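Local coordinates for protein dipeptidase (Streptococcus thermophilus, PDB 3PEB) that is the N-terminal creatinase/prolidase-type domain of a peptidase M24B family member, probably a manganese-dependent hydrolase acting on dipeptides in its full-length form, at residues Y101-N106 and N125-I130; L21-D26 and F46-E51. All coordinates share one frame; numbering follows the deposited sequence.

Contact 1: residues Y101-N106 and N125-I130; sequences YAEFDN and NLTPFI. With EDO (1,2-ethanediol), chain E.
N125 meets A102 and F104 where the edge strand 122-125 of the creatinase/prolidase N-terminal domain turns into helix 127-133. A102 and N125 form a parallel bridge at the ends of their strands. N125 CA and CB lie over one face of the F104 ring; the amide, 9° from the ring plane, sits by F104 CB and CG. CB makes a CH-pi contact, 3.9 Å from the F104 ring centroid. CG of N125 stands anti to its own N (chi1 -168°), which carries the amide toward the F104 and T127 backbone N atoms. OD1 accepts two backbone N-H groups from opposite faces of the amide plane. One comes from F104 N, 3.1 Å from N125 OD1. The other is T127 N, a capping bond in the turn that leads into the helix. These two bonds fix the amide's rotation. Its ND2 reaches D105 OD1 through a water. L126 N then donates an almost straight bond of 2.7 Å to A102 O (177°), arriving above the carbonyl plane. The L126 side chain turns inward, and its CD1 packs on Y101 CB at 3.9 Å. The Y101 ring itself sets its edge against N125 O, and F13 of helix 6-16 meets that ring edge-to-face. T127 follows with OG1 beside its own N, facing the loop. A weak bond from D105 N reaches OG1. T127 CG2 touches D105 OD2. At I130, CG1 lies 4.0 Å from E103 OE2. That carboxylate is held mainly by T29 and by the backbone N atoms of S25 and D26. A water bridges E103 and T127: it donates a hydrogen bond to E103 OE2 at 2.7 Å and lies 2.9 Å from T127 OG1.

Contact 2: residues L21-D26 and F46-E51; sequences LAIVSD and FLFVYE
L21 has CG anti to its backbone N (chi1 176°), while Y50 has its ring beside its own N. Together these torsions put the L21 methyl CD1 over the centre of the Y50 ring. CD1 sits 3.8 Å from the ring centroid and 10° off the normal, a CH-pi contact. The same methyl also touches F48 CB. Y50 OH is hydrogen-bonded to S94 O. Further along this face, I23 and F48 lie side by side and point the same way, with I23 CG1 3.9 Å from F48 CD1. The I23 branch CG2 turns to F46 and meets CD1 of that ring at 3.6 Å. I100 of strand 96-102 and F119 also pack on I23. On the other face, A22 sits beside V49 and V24 beside L47. V24 CB comes 4.1 Å from L47 CB. Helices 6-16 and 27-34 pack on this side. Two hydrogen-bonded pairs join the backbones. A22 and V49 exchange bonds of 2.8 Å between A22 N and V49 O and between V49 N and A22 O. V24 and L47 also exchange two bonds, V24 N to L47 O and L47 N to V24 O, each 2.9 Å, and both of their N-H groups lie in the plane of the accepting carbonyl. The strands run antiparallel at 162°. This is the buried centre of the mixed beta sheet of the alpha/beta creatinase/prolidase N-terminal domain, with helices packed against it.

Both contacts belong to one sheet, in which strands 21-24 and 96-102 are neighbours. Contact 2 is core: an antiparallel pair near the centre of the chain, with nearly all of its touching residues buried. Contact 1 is partly buried and lies at the sheet's edge, where parallel strands give way to a loop and a helix. Its chemistry is accordingly more polar, with side-chain capping and water bridges, whereas contact 2 relies on regular backbone bonds and apolar packing. They touch directly. Y101 O lies 2.8 Å from I23 N, a probable hydrogen bond between neighbouring strands. N106 OD1 is 2.6 Å from S25 OG, which probably ties the two loops.

Contact 1: residues Y101-N106 and N125-I130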
loop_
_atom_site.group_PDB
_atom_site.type_symbol
_atom_site.label_atom_id
_atom_site.label_comp_id
_atom_site.label_asym_id
_atom_site.label_seq_id
_atom_site.Cartn_x
_atom_site.Cartn_y
_atom_site.Cartn_z
ATOM N N TYR A 101 -6.711 -6.760 -0.528
ATOM C CA TYR A 101 -7.498 -5.729 -1.194
ATOM C C TYR A 101 -6.569 -4.736 -1.902
ATOM O O TYR A 101 -5.565 -4.339 -1.353
ATOM C CB TYR A 101 -8.445 -5.005 -0.225
ATOM C CG TYR A 101 -9.751 -5.746 -0.075
ATOM C CD1 TYR A 101 -9.858 -6.825 0.795
ATOM C CD2 TYR A 101 -10.860 -5.403 -0.851
ATOM C CE1 TYR A 101 -11.044 -7.534 0.901
ATOM C CE2 TYR A 101 -12.044 -6.092 -0.754
ATOM C CZ TYR A 101 -12.136 -7.164 0.131
ATOM O OH TYR A 101 -13.302 -7.859 0.219
ATOM N N ALA A 102 -6.941 -4.329 -3.114
ATOM C CA ALA A 102 -6.165 -3.358 -3.882
ATOM C C ALA A 102 -7.107 -2.498 -4.712
ATOM O O ALA A 102 -8.283 -2.843 -4.910
ATOM C CB ALA A 102 -5.106 -4.067 -4.769
ATOM N N GLU A 103 -6.616 -1.348 -5.163
ATOM C CA GLU A 103 -7.486 -0.398 -5.843
ATOM C C GLU A 103 -7.497 -0.692 -7.348
ATOM O O GLU A 103 -6.635 -0.204 -8.068
ATOM C CB GLU A 103 -7.022 1.031 -5.605
ATOM C CG GLU A 103 -7.019 1.453 -4.129
ATOM C CD GLU A 103 -6.490 2.851 -3.950
ATOM O OE1 GLU A 103 -5.244 2.976 -3.842
ATOM O OE2 GLU A 103 -7.307 3.822 -3.956
ATOM N N PHE A 104 -8.495 -1.438 -7.796
ATOM C CA PHE A 104 -8.529 -1.933 -9.185
ATOM C C PHE A 104 -8.737 -0.824 -10.206
ATOM O O PHE A 104 -8.358 -0.999 -11.357
ATOM C CB PHE A 104 -9.616 -2.979 -9.384
ATOM C CG PHE A 104 -9.312 -4.351 -8.782
ATOM C CD1 PHE A 104 -8.205 -4.596 -7.976
ATOM C CD2 PHE A 104 -10.189 -5.406 -9.040
ATOM C CE1 PHE A 104 -7.988 -5.871 -7.447
ATOM C CE2 PHE A 104 -9.978 -6.657 -8.512
ATOM C CZ PHE A 104 -8.896 -6.888 -7.697
ATOM N N ASP A 105 -9.348 0.300 -9.816
ATOM C CA ASP A 105 -9.512 1.409 -10.743
ATOM C C ASP A 105 -8.200 2.172 -10.930
ATOM O O ASP A 105 -8.042 2.882 -11.917
ATOM C CB ASP A 105 -10.629 2.383 -10.296
ATOM C CG ASP A 105 -12.039 1.881 -10.587
ATOM O OD1 ASP A 105 -12.268 0.695 -10.936
ATOM O OD2 ASP A 105 -12.966 2.712 -10.439
ATOM N N ASN A 106 -7.238 2.013 -10.031
ATOM C CA ASN A 106 -5.995 2.755 -10.087
ATOM C C ASN A 106 -4.825 1.932 -10.636
ATOM O O ASN A 106 -4.046 2.433 -11.435
ATOM C CB ASN A 106 -5.588 3.306 -8.708
ATOM C CG ASN A 106 -4.220 3.988 -8.730
ATOM O OD1 ASN A 106 -3.222 3.430 -8.273
ATOM N ND2 ASN A 106 -4.167 5.197 -9.325
ATOM N N ASN A 125 -11.225 -6.051 -4.823
ATOM C CA ASN A 125 -11.254 -4.625 -5.160
ATOM C C ASN A 125 -11.620 -3.715 -3.959
ATOM O O ASN A 125 -12.698 -3.820 -3.414
ATOM C CB ASN A 125 -12.271 -4.390 -6.265
ATOM C CG ASN A 125 -12.171 -3.025 -6.885
ATOM O OD1 ASN A 125 -11.244 -2.255 -6.604
ATOM N ND2 ASN A 125 -13.110 -2.733 -7.810
ATOM N N LEU A 126 -10.695 -2.838 -3.599
ATOM C CA LEU A 126 -10.828 -1.842 -2.526
ATOM C C LEU A 126 -11.462 -0.548 -2.988
ATOM O O LEU A 126 -11.884 0.266 -2.157
ATOM C CB LEU A 126 -9.444 -1.500 -1.982
ATOM C CG LEU A 126 -9.349 -0.698 -0.669
ATOM C CD1 LEU A 126 -9.984 -1.482 0.498
ATOM C CD2 LEU A 126 -7.878 -0.390 -0.409
ATOM N N THR A 127 -11.535 -0.322 -4.304
ATOM C CA THR A 127 -11.943 0.981 -4.800
ATOM C C THR A 127 -13.341 1.408 -4.323
ATOM O O THR A 127 -13.538 2.570 -3.941
ATOM C CB THR A 127 -11.797 1.075 -6.366
ATOM O OG1 THR A 127 -10.407 1.161 -6.713
ATOM C CG2 THR A 127 -12.516 2.336 -6.879
ATOM N N PRO A 128 -14.323 0.491 -4.340
ATOM C CA PRO A 128 -15.651 0.880 -3.868
ATOM C C PRO A 128 -15.656 1.374 -2.405
ATOM O O PRO A 128 -16.282 2.395 -2.096
ATOM C CB PRO A 128 -16.465 -0.403 -4.033
ATOM C CG PRO A 128 -15.817 -1.095 -5.215
ATOM C CD PRO A 128 -14.339 -0.841 -4.981
ATOM N N PHE A 129 -14.908 0.698 -1.541
ATOM C CA PHE A 129 -14.799 1.141 -0.166
ATOM C C PHE A 129 -14.148 2.524 -0.050
ATOM O O PHE A 129 -14.638 3.381 0.729
ATOM C CB PHE A 129 -14.084 0.128 0.696
ATOM C CG PHE A 129 -14.078 0.514 2.155
ATOM C CD1 PHE A 129 -15.270 0.570 2.856
ATOM C CD2 PHE A 129 -12.906 0.883 2.800
ATOM C CE1 PHE A 129 -15.298 0.961 4.207
ATOM C CE2 PHE A 129 -12.936 1.272 4.159
ATOM C CZ PHE A 129 -14.124 1.307 4.836
ATOM N N ILE A 130 -13.097 2.779 -0.839
ATOM C CA ILE A 130 -12.457 4.088 -0.800
ATOM C C ILE A 130 -13.470 5.186 -1.173
ATOM O O ILE A 130 -13.544 6.208 -0.487
ATOM C CB ILE A 130 -11.182 4.170 -1.667
ATOM C CG1 ILE A 130 -10.100 3.187 -1.177
ATOM C CG2 ILE A 130 -10.634 5.610 -1.719
ATOM C CD1 ILE A 130 -9.756 3.253 0.289
HETATM C C1 EDO E . -4.910 3.153 -14.458
HETATM O O1 EDO E . -4.673 4.196 -13.508
HETATM C C2 EDO E . -3.700 2.953 -15.359
HETATM O O2 EDO E . -3.770 3.804 -16.506
HETATM O O HOH W 1 -9.602 3.632 -5.381
HETATM O O HOH W 2 -13.948 -0.380 -9.084
#

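Contact 2: residues L21-D26 and F46-E51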
loop_
_atom_site.group_PDB
_atom_site.type_symbol
_atom_site.label_atom_id
_atom_site.label_comp_id
_atom_site.label_asym_id
_atom_site.label_seq_id
_atom_site.Cartn_x
_atom_site.Cartn_y
_atom_site.Cartn_z
ATOM N N LEU A 21 -4.606 -7.604 4.450
ATOM C CA LEU A 21 -3.834 -6.519 3.878
ATOM C C LEU A 21 -4.580 -5.727 2.820
ATOM O O LEU A 21 -5.218 -6.320 1.919
ATOM C CB LEU A 21 -2.552 -7.075 3.239
ATOM C CG LEU A 21 -1.630 -6.075 2.485
ATOM C CD1 LEU A 21 -0.957 -5.052 3.409
ATOM C CD2 LEU A 21 -0.540 -6.854 1.707
ATOM N N ALA A 22 -4.488 -4.397 2.914
ATOM C CA ALA A 22 -4.851 -3.517 1.792
ATOM C C ALA A 22 -3.573 -2.933 1.186
ATOM O O ALA A 22 -2.695 -2.436 1.904
ATOM C CB ALA A 22 -5.794 -2.343 2.234
ATOM N N ILE A 23 -3.510 -2.937 -0.140
ATOM C CA ILE A 23 -2.412 -2.297 -0.865
ATOM C C ILE A 23 -3.001 -1.096 -1.568
ATOM O O ILE A 23 -3.786 -1.236 -2.509
ATOM C CB ILE A 23 -1.745 -3.248 -1.909
ATOM C CG1 ILE A 23 -1.215 -4.498 -1.214
ATOM C CG2 ILE A 23 -0.594 -2.498 -2.661
ATOM C CD1 ILE A 23 -0.600 -5.560 -2.177
ATOM N N VAL A 24 -2.621 0.087 -1.095
ATOM C CA VAL A 24 -3.131 1.349 -1.587
ATOM C C VAL A 24 -2.092 1.917 -2.544
ATOM O O VAL A 24 -0.923 2.063 -2.180
ATOM C CB VAL A 24 -3.421 2.319 -0.402
ATOM C CG1 VAL A 24 -3.868 3.717 -0.895
ATOM C CG2 VAL A 24 -4.515 1.726 0.516
ATOM N N SER A 25 -2.530 2.215 -3.768
ATOM C CA SER A 25 -1.653 2.677 -4.816
ATOM C C SER A 25 -1.961 4.068 -5.354
ATOM O O SER A 25 -1.063 4.706 -5.918
ATOM C CB SER A 25 -1.678 1.696 -6.002
ATOM O OG SER A 25 -2.988 1.514 -6.475
ATOM N N ASP A 26 -3.201 4.533 -5.229
ATOM C CA ASP A 26 -3.597 5.808 -5.789
ATOM C C ASP A 26 -3.009 6.889 -4.904
ATOM O O ASP A 26 -3.272 6.896 -3.694
ATOM C CB ASP A 26 -5.141 5.907 -5.813
ATOM C CG ASP A 26 -5.636 7.134 -6.526
ATOM O OD1 ASP A 26 -4.872 8.116 -6.670
ATOM O OD2 ASP A 26 -6.785 7.094 -7.004
ATOM N N PHE A 46 3.573 2.276 -2.878
ATOM C CA PHE A 46 2.480 1.484 -2.306
ATOM C C PHE A 46 2.435 1.714 -0.800
ATOM O O PHE A 46 3.468 1.666 -0.135
ATOM C CB PHE A 46 2.682 -0.009 -2.525
ATOM C CG PHE A 46 2.687 -0.428 -3.962
ATOM C CD1 PHE A 46 1.533 -0.438 -4.704
ATOM C CD2 PHE A 46 3.874 -0.828 -4.576
ATOM C CE1 PHE A 46 1.550 -0.838 -6.056
ATOM C CE2 PHE A 46 3.894 -1.238 -5.922
ATOM C CZ PHE A 46 2.724 -1.212 -6.652
ATOM N N LEU A 47 1.227 1.937 -0.280
ATOM C CA LEU A 47 1.000 1.937 1.154
ATOM C C LEU A 47 0.386 0.599 1.508
ATOM O O LEU A 47 -0.696 0.234 1.007
ATOM C CB LEU A 47 0.083 3.085 1.557
ATOM C CG LEU A 47 -0.401 3.118 3.017
ATOM C CD1 LEU A 47 0.760 3.527 3.923
ATOM C CD2 LEU A 47 -1.604 4.084 3.133
ATOM N N PHE A 48 1.065 -0.107 2.398
ATOM C CA PHE A 48 0.642 -1.441 2.849
ATOM C C PHE A 48 -0.043 -1.303 4.202
ATOM O O PHE A 48 0.613 -1.040 5.212
ATOM C CB PHE A 48 1.870 -2.371 2.929
ATOM C CG PHE A 48 2.546 -2.577 1.621
ATOM C CD1 PHE A 48 1.998 -3.428 0.679
ATOM C CD2 PHE A 48 3.741 -1.908 1.306
ATOM C CE1 PHE A 48 2.602 -3.616 -0.573
ATOM C CE2 PHE A 48 4.357 -2.081 0.050
ATOM C CZ PHE A 48 3.826 -2.926 -0.882
ATOM N N VAL A 49 -1.379 -1.408 4.210
ATOM C CA VAL A 49 -2.152 -1.312 5.412
ATOM C C VAL A 49 -2.546 -2.721 5.848
ATOM O O VAL A 49 -3.508 -3.304 5.355
ATOM C CB VAL A 49 -3.418 -0.398 5.277
ATOM C CG1 VAL A 49 -4.054 -0.217 6.667
ATOM C CG2 VAL A 49 -3.049 0.966 4.654
ATOM N N TYR A 50 -1.762 -3.271 6.756
ATOM C CA TYR A 50 -2.073 -4.558 7.357
ATOM C C TYR A 50 -3.254 -4.518 8.317
ATOM O O TYR A 50 -3.492 -3.527 9.028
ATOM C CB TYR A 50 -0.867 -5.115 8.074
ATOM C CG TYR A 50 0.239 -5.616 7.164
ATOM C CD1 TYR A 50 0.170 -6.880 6.573
ATOM C CD2 TYR A 50 1.358 -4.829 6.894
ATOM C CE1 TYR A 50 1.168 -7.346 5.759
ATOM C CE2 TYR A 50 2.379 -5.286 6.099
ATOM C CZ TYR A 50 2.274 -6.541 5.505
ATOM O OH TYR A 50 3.289 -7.022 4.735
ATOM N N GLU A 51 -3.967 -5.637 8.369
ATOM C CA GLU A 51 -5.106 -5.796 9.244
ATOM C C GLU A 51 -4.670 -5.753 10.726
ATOM O O GLU A 51 -5.338 -5.109 11.551
ATOM C CB GLU A 51 -5.773 -7.124 8.943
ATOM C CG GLU A 51 -6.989 -7.451 9.785
ATOM C CD GLU A 51 -7.414 -8.901 9.671
ATOM O OE1 GLU A 51 -6.622 -9.768 9.249
ATOM O OE2 GLU A 51 -8.548 -9.186 10.046
#